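Local atomic coordinates of mitogen activated protein kinase, putative (Leishmania donovani, PDB entry 4QNY), a protein that probably transfers the terminal phosphate of ATP to serine and threonine residues of other proteins in a mitogen-activated signalling cascade. Residues A9-E14 / V35-R40; A13-L18 / Y22-I27. All blocks are in the same frame, centred on the assembly; numbering follows the deposited sequence.

Contact 1 of 2, residues A9-E14 / V35-R40; sequences AELQAE and VVIRAR. With ANP (phosphoaminophosphonic acid-adenylate ester), chain D.
Leu11 meets Ile37 methyl to methyl, CD1 to CD1 at 3.8 Å, with the two side chains crossing at a slant. Leu11 is modelled in two conformers, and in the one described here the same CD1 also lies 4.5 Å from CG2 of Val35, a looser touch. Leu11 points from the helix to the strand with CG beside the backbone N (chi1 -64°); Ile37 holds CG1 beside its own N, and its extended second torsion (chi2 170°) carries CD1 toward the helix. Branched aliphatic residues suit this buried seam because they fill it without polar atoms to satisfy. The strand follows the glycine-rich loop of the protein kinase fold, and its residues serve both faces of the sheet: Val36, the valine of the GxGxxGxV motif, turns from the helix to the nucleotide analogue. Its CG2 comes within 3.4 Å of the ribose O4', while CG1 packs 3.9 Å from N9. Farther out, Tyr102 touches both Leu11 and Ile37. One turn on, Glu14 uses OE1 for a salt bridge to Arg53 and a hydrogen bond to the Tyr102 hydroxyl, tying the helix to strands 47-54 and 101-106.

Contact 2 of 2, residues A13-L18 / Y22-I27; sequences AEVCRL and YLLERI
Val15 packs its two methyls on two residues of the strand: CG1 lies 4.0 Å from CB of Tyr22, and CG2 stands 4.4 Å from CD1 of Leu24. The valine holds CG1 anti to its backbone N (chi1 167°) and CG2 beside it, which sets one methyl against Tyr22 and the other against Leu24, two residues on. A beta-branched residue suits this place, since both methyls leave directly from CB and their positions are fixed by one torsion. CG1 is also 4.2 Å from the carbonyl O of Tyr22, so the methyl sits against the start of the strand's backbone as well as its side chain.

The Tyr22 side chain crosses that of Val15 at about a right angle, and the methyl approaches the ring obliquely. The side chain also touches Met51 and Val104, and its phenol oxygen is hydrogen-bonded to Asn88 ND2; the tyrosine thus offers carbon to the helix and keeps its polar end satisfied. Leu24 is extended, CD1 being anti to CA (chi2 -171°), and reaches toward the valine while also touching Met51, Ile37 and Ala39.

Strand 22-31 is an outermost strand of the five-stranded antiparallel sheet in the kinase N-terminal lobe, and the helix that precedes it in the chain packs back on it. The amide of Gln12 grips the strand's backbone at two points, accepting from Leu24 N through OE1 and donating to Tyr22 O through NE2. Within 13-18, Leu18 N bonds to Val15 O at 2.8 Å.

In the fold
Along the chain come helix 8-16, strand 22-31 and strand 34-41, so both contacts begin on one helix and end on successive strands joined by the glycine-rich loop. Their centres are about 4 Å apart, and they share Ala13 and Glu14. The strands are antiparallel neighbours in the five-stranded sheet, joined between the contacts by probable hydrogen bonds such as Arg40 N to Leu23 O at 2.8 Å. Contact 2 lies on the edge strand and contact 1 one strand further in. Together they seat the N-terminal helix on the face of the sheet turned from the nucleotide, whose pocket includes Val36 on the other face.

Contact 1 of 2, residues A9-E14 / V35-R40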
loop_
_atom_site.group_PDB
_atom_site.type_symbol
_atom_site.label_atom_id
_atom_site.label_comp_id
_atom_site.label_asym_id
_atom_site.label_seq_id
_atom_site.Cartn_x
_atom_site.Cartn_y
_atom_site.Cartn_z
ATOM N N ALA A 9 -1.589 -28.894 -4.516
ATOM C CA ALA A 9 -1.512 -29.763 -5.684
ATOM C C ALA A 9 -2.484 -29.314 -6.770
ATOM O O ALA A 9 -2.184 -29.408 -7.960
ATOM C CB ALA A 9 -1.784 -31.205 -5.292
ATOM N N GLU A 10 -3.649 -28.826 -6.357
ATOM C CA GLU A 10 -4.636 -28.327 -7.306
ATOM C C GLU A 10 -4.119 -27.057 -7.971
ATOM O O GLU A 10 -4.338 -26.830 -9.161
ATOM C CB GLU A 10 -5.973 -28.063 -6.615
ATOM C CG GLU A 10 -7.102 -27.737 -7.577
ATOM C CD GLU A 10 -8.417 -27.472 -6.875
ATOM O OE1 GLU A 10 -8.601 -27.964 -5.740
ATOM O OE2 GLU A 10 -9.265 -26.765 -7.457
ATOM N N LEU A 11 -3.430 -26.230 -7.193
ATOM C CA LEU A 11 -2.838 -25.007 -7.720
ATOM C C LEU A 11 -1.673 -25.331 -8.649
ATOM O O LEU A 11 -1.483 -24.674 -9.673
ATOM C CB LEU A 11 -2.373 -24.100 -6.579
ATOM C CG LEU A 11 -3.455 -23.553 -5.646
ATOM C CD1 LEU A 11 -2.830 -22.971 -4.387
ATOM C CD2 LEU A 11 -4.298 -22.507 -6.358
ATOM N N GLN A 12 -0.901 -26.353 -8.288
ATOM C CA GLN A 12 0.242 -26.781 -9.088
ATOM C C GLN A 12 -0.184 -27.278 -10.463
ATOM O O GLN A 12 0.420 -26.923 -11.474
ATOM C CB GLN A 12 1.022 -27.877 -8.357
ATOM C CG GLN A 12 2.216 -28.421 -9.129
ATOM C CD GLN A 12 3.371 -27.438 -9.192
ATOM O OE1 GLN A 12 4.178 -27.351 -8.264
ATOM N NE2 GLN A 12 3.459 -26.696 -10.290
ATOM N N ALA A 13 -1.229 -28.100 -10.492
ATOM C CA ALA A 13 -1.765 -28.622 -11.743
ATOM C C ALA A 13 -2.299 -27.489 -12.612
ATOM O O ALA A 13 -2.163 -27.513 -13.835
ATOM C CB ALA A 13 -2.859 -29.643 -11.469
ATOM N N GLU A 14 -2.899 -26.497 -11.966
ATOM C CA GLU A 14 -3.442 -25.336 -12.661
ATOM C C GLU A 14 -2.331 -24.501 -13.296
ATOM O O GLU A 14 -2.451 -24.055 -14.437
ATOM C CB GLU A 14 -4.263 -24.479 -11.695
ATOM C CG GLU A 14 -5.179 -23.474 -12.369
ATOM C CD GLU A 14 -5.935 -22.619 -11.370
ATOM O OE1 GLU A 14 -5.280 -21.956 -10.539
ATOM O OE2 GLU A 14 -7.185 -22.614 -11.410
ATOM N N VAL A 35 -4.881 -15.968 -3.668
ATOM C CA VAL A 35 -3.789 -16.320 -2.767
ATOM C C VAL A 35 -2.421 -16.012 -3.376
ATOM O O VAL A 35 -2.280 -15.921 -4.596
ATOM C CB VAL A 35 -3.840 -17.811 -2.382
ATOM C CG1 VAL A 35 -5.076 -18.100 -1.545
ATOM C CG2 VAL A 35 -3.824 -18.682 -3.632
ATOM N N VAL A 36 -1.423 -15.850 -2.513
ATOM C CA VAL A 36 -0.052 -15.597 -2.946
ATOM C C VAL A 36 0.830 -16.797 -2.610
ATOM O O VAL A 36 0.849 -17.260 -1.469
ATOM C CB VAL A 36 0.526 -14.328 -2.287
ATOM C CG1 VAL A 36 1.958 -14.096 -2.743
ATOM C CG2 VAL A 36 -0.343 -13.122 -2.606
ATOM N N ILE A 37 1.557 -17.298 -3.605
ATOM C CA ILE A 37 2.291 -18.553 -3.458
ATOM C C ILE A 37 3.796 -18.410 -3.680
ATOM O O ILE A 37 4.238 -17.753 -4.622
ATOM C CB ILE A 37 1.760 -19.620 -4.438
ATOM C CG1 ILE A 37 0.231 -19.586 -4.497
ATOM C CG2 ILE A 37 2.266 -21.006 -4.052
ATOM C CD1 ILE A 37 -0.350 -20.426 -5.611
ATOM N N ARG A 38 4.572 -19.040 -2.805
ATOM C CA ARG A 38 6.023 -19.091 -2.942
ATOM C C ARG A 38 6.417 -20.212 -3.899
ATOM O O ARG A 38 6.216 -21.389 -3.604
ATOM C CB ARG A 38 6.678 -19.295 -1.574
ATOM C CG ARG A 38 8.194 -19.394 -1.588
ATOM C CD ARG A 38 8.723 -19.475 -0.163
ATOM N NE ARG A 38 10.181 -19.541 -0.099
ATOM C CZ ARG A 38 10.876 -19.520 1.032
ATOM N NH1 ARG A 38 10.248 -19.431 2.196
ATOM N NH2 ARG A 38 12.200 -19.587 1.004
ATOM N N ALA A 39 6.973 -19.842 -5.048
ATOM C CA ALA A 39 7.298 -20.816 -6.083
ATOM C C ALA A 39 8.745 -20.707 -6.556
ATOM O O ALA A 39 9.383 -19.666 -6.409
ATOM C CB ALA A 39 6.351 -20.659 -7.261
ATOM N N ARG A 40 9.254 -21.796 -7.127
ATOM C CA ARG A 40 10.602 -21.818 -7.683
ATOM C C ARG A 40 10.553 -21.992 -9.200
ATOM O O ARG A 40 9.845 -22.859 -9.710
ATOM C CB ARG A 40 11.430 -22.937 -7.048
HETATM P PG ANP D . -5.206 -7.045 -4.148
HETATM O O1G ANP D . -5.209 -8.505 -4.476
HETATM O O2G ANP D . -4.373 -6.274 -5.243
HETATM O O3G ANP D . -6.693 -6.503 -4.168
HETATM P PB ANP D . -3.960 -8.141 -1.849
HETATM O O1B ANP D . -4.998 -9.216 -1.879
HETATM O O2B ANP D . -3.649 -7.793 -0.365
HETATM N N3B ANP D . -4.526 -6.757 -2.619
HETATM P PA ANP D . -1.202 -8.292 -2.064
HETATM O O1A ANP D . -1.209 -7.209 -1.053
HETATM O O2A ANP D . -0.397 -7.936 -3.317
HETATM O O3A ANP D . -2.673 -8.655 -2.571
HETATM O "O5'" ANP D . -0.628 -9.598 -1.375
HETATM C "C5'" ANP D . -1.120 -10.071 -0.104
HETATM C "C4'" ANP D . 0.050 -10.492 0.751
HETATM O "O4'" ANP D . 0.893 -11.402 0.015
HETATM C "C3'" ANP D . 0.985 -9.370 1.183
HETATM O "O3'" ANP D . 0.489 -8.710 2.342
HETATM C "C2'" ANP D . 2.285 -10.125 1.465
HETATM O "O2'" ANP D . 2.300 -10.673 2.779
HETATM C "C1'" ANP D . 2.242 -11.244 0.417
HETATM N N9 ANP D . 3.047 -10.969 -0.768
HETATM C C8 ANP D . 2.657 -10.300 -1.895
HETATM N N7 ANP D . 3.593 -10.193 -2.812
HETATM C C5 ANP D . 4.675 -10.841 -2.237
HETATM C C6 ANP D . 5.988 -11.079 -2.701
HETATM N N6 ANP D . 6.442 -10.675 -3.889
HETATM N N1 ANP D . 6.826 -11.757 -1.884
HETATM C C2 ANP D . 6.377 -12.161 -0.692
HETATM N N3 ANP D . 5.166 -11.996 -0.152
HETATM C C4 ANP D . 4.361 -11.324 -0.982
#

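Contact 2 of 2, residues A13-L18 / Y22-I27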
loop_
_atom_site.group_PDB
_atom_site.type_symbol
_atom_site.label_atom_id
_atom_site.label_comp_id
_atom_site.label_asym_id
_atom_site.label_seq_id
_atom_site.Cartn_x
_atom_site.Cartn_y
_atom_site.Cartn_z
ATOM N N ALA A 13 -1.229 -28.100 -10.492
ATOM C CA ALA A 13 -1.765 -28.622 -11.743
ATOM C C ALA A 13 -2.299 -27.489 -12.612
ATOM O O ALA A 13 -2.163 -27.513 -13.835
ATOM C CB ALA A 13 -2.859 -29.643 -11.469
ATOM N N GLU A 14 -2.899 -26.497 -11.966
ATOM C CA GLU A 14 -3.442 -25.336 -12.661
ATOM C C GLU A 14 -2.331 -24.501 -13.296
ATOM O O GLU A 14 -2.451 -24.055 -14.437
ATOM C CB GLU A 14 -4.263 -24.479 -11.695
ATOM C CG GLU A 14 -5.179 -23.474 -12.369
ATOM C CD GLU A 14 -5.935 -22.619 -11.370
ATOM O OE1 GLU A 14 -5.280 -21.956 -10.539
ATOM O OE2 GLU A 14 -7.185 -22.614 -11.410
ATOM N N VAL A 15 -1.248 -24.299 -12.551
ATOM C CA VAL A 15 -0.111 -23.520 -13.033
ATOM C C VAL A 15 0.609 -24.235 -14.176
ATOM O O VAL A 15 1.029 -23.603 -15.147
ATOM C CB VAL A 15 0.888 -23.223 -11.888
ATOM C CG1 VAL A 15 2.212 -22.699 -12.433
ATOM C CG2 VAL A 15 0.284 -22.234 -10.905
ATOM N N CYS A 16 0.734 -25.555 -14.063
ATOM C CA CYS A 16 1.396 -26.355 -15.090
ATOM C C CYS A 16 0.688 -26.256 -16.441
ATOM O O CYS A 16 1.324 -26.349 -17.492
ATOM C CB CYS A 16 1.485 -27.820 -14.653
ATOM S SG CYS A 16 2.696 -28.141 -13.347
ATOM N N ARG A 17 -0.627 -26.059 -16.411
ATOM C CA ARG A 17 -1.401 -25.897 -17.638
ATOM C C ARG A 17 -1.187 -24.510 -18.239
ATOM O O ARG A 17 -1.595 -24.242 -19.370
ATOM C CB ARG A 17 -2.890 -26.141 -17.376
ATOM C CG ARG A 17 -3.240 -27.601 -17.120
ATOM C CD ARG A 17 -4.745 -27.833 -17.131
ATOM N NE ARG A 17 -5.397 -27.300 -15.938
ATOM C CZ ARG A 17 -5.604 -27.998 -14.827
ATOM N NH1 ARG A 17 -5.209 -29.263 -14.752
ATOM N NH2 ARG A 17 -6.206 -27.434 -13.788
ATOM N N LEU A 18 -0.548 -23.632 -17.475
ATOM C CA LEU A 18 -0.189 -22.306 -17.964
ATOM C C LEU A 18 1.284 -22.273 -18.353
ATOM O O LEU A 18 1.634 -21.916 -19.477
ATOM C CB LEU A 18 -0.480 -21.241 -16.905
ATOM C CG LEU A 18 -1.933 -21.113 -16.450
ATOM C CD1 LEU A 18 -2.044 -20.119 -15.308
ATOM C CD2 LEU A 18 -2.821 -20.701 -17.611
ATOM N N TYR A 22 7.086 -23.212 -13.151
ATOM C CA TYR A 22 6.986 -22.908 -11.728
ATOM C C TYR A 22 6.605 -24.096 -10.847
ATOM O O TYR A 22 5.583 -24.750 -11.064
ATOM C CB TYR A 22 5.987 -21.767 -11.528
ATOM C CG TYR A 22 6.330 -20.545 -12.349
ATOM C CD1 TYR A 22 7.333 -19.675 -11.946
ATOM C CD2 TYR A 22 5.664 -20.271 -13.538
ATOM C CE1 TYR A 22 7.659 -18.560 -12.696
ATOM C CE2 TYR A 22 5.984 -19.158 -14.295
ATOM C CZ TYR A 22 6.982 -18.307 -13.869
ATOM O OH TYR A 22 7.304 -17.198 -14.618
ATOM N N LEU A 23 7.446 -24.359 -9.849
ATOM C CA LEU A 23 7.191 -25.385 -8.843
ATOM C C LEU A 23 6.713 -24.717 -7.559
ATOM O O LEU A 23 7.420 -23.894 -6.976
ATOM C CB LEU A 23 8.453 -26.227 -8.595
ATOM C CG LEU A 23 8.482 -27.450 -7.659
ATOM C CD1 LEU A 23 9.799 -28.187 -7.834
ATOM C CD2 LEU A 23 8.294 -27.114 -6.180
ATOM N N LEU A 24 5.515 -25.079 -7.111
ATOM C CA LEU A 24 4.934 -24.476 -5.919
ATOM C C LEU A 24 5.472 -25.108 -4.641
ATOM O O LEU A 24 5.664 -26.320 -4.571
ATOM C CB LEU A 24 3.412 -24.593 -5.951
ATOM C CG LEU A 24 2.730 -24.005 -7.184
ATOM C CD1 LEU A 24 1.232 -23.999 -6.988
ATOM C CD2 LEU A 24 3.239 -22.602 -7.470
ATOM N N GLU A 25 5.699 -24.279 -3.626
ATOM C CA GLU A 25 6.224 -24.760 -2.355
ATOM C C GLU A 25 5.254 -24.515 -1.201
ATOM O O GLU A 25 4.903 -25.445 -0.475
ATOM C CB GLU A 25 7.574 -24.103 -2.054
ATOM C CG GLU A 25 8.700 -24.575 -2.961
ATOM C CD GLU A 25 10.055 -24.032 -2.550
ATOM O OE1 GLU A 25 10.096 -22.992 -1.860
ATOM O OE2 GLU A 25 11.078 -24.648 -2.914
ATOM N N ARG A 26 4.822 -23.268 -1.034
ATOM C CA ARG A 26 3.925 -22.919 0.066
ATOM C C ARG A 26 3.193 -21.601 -0.168
ATOM O O ARG A 26 3.712 -20.695 -0.819
ATOM C CB ARG A 26 4.705 -22.846 1.382
ATOM N N ILE A 27 1.983 -21.506 0.373
ATOM C CA ILE A 27 1.191 -20.284 0.297
ATOM C C ILE A 27 1.667 -19.273 1.335
ATOM O O ILE A 27 1.613 -19.535 2.537
ATOM C CB ILE A 27 -0.306 -20.568 0.510
ATOM C CG1 ILE A 27 -0.832 -21.495 -0.589
ATOM C CG2 ILE A 27 -1.096 -19.269 0.545
ATOM C CD1 ILE A 27 -2.163 -22.133 -0.266
#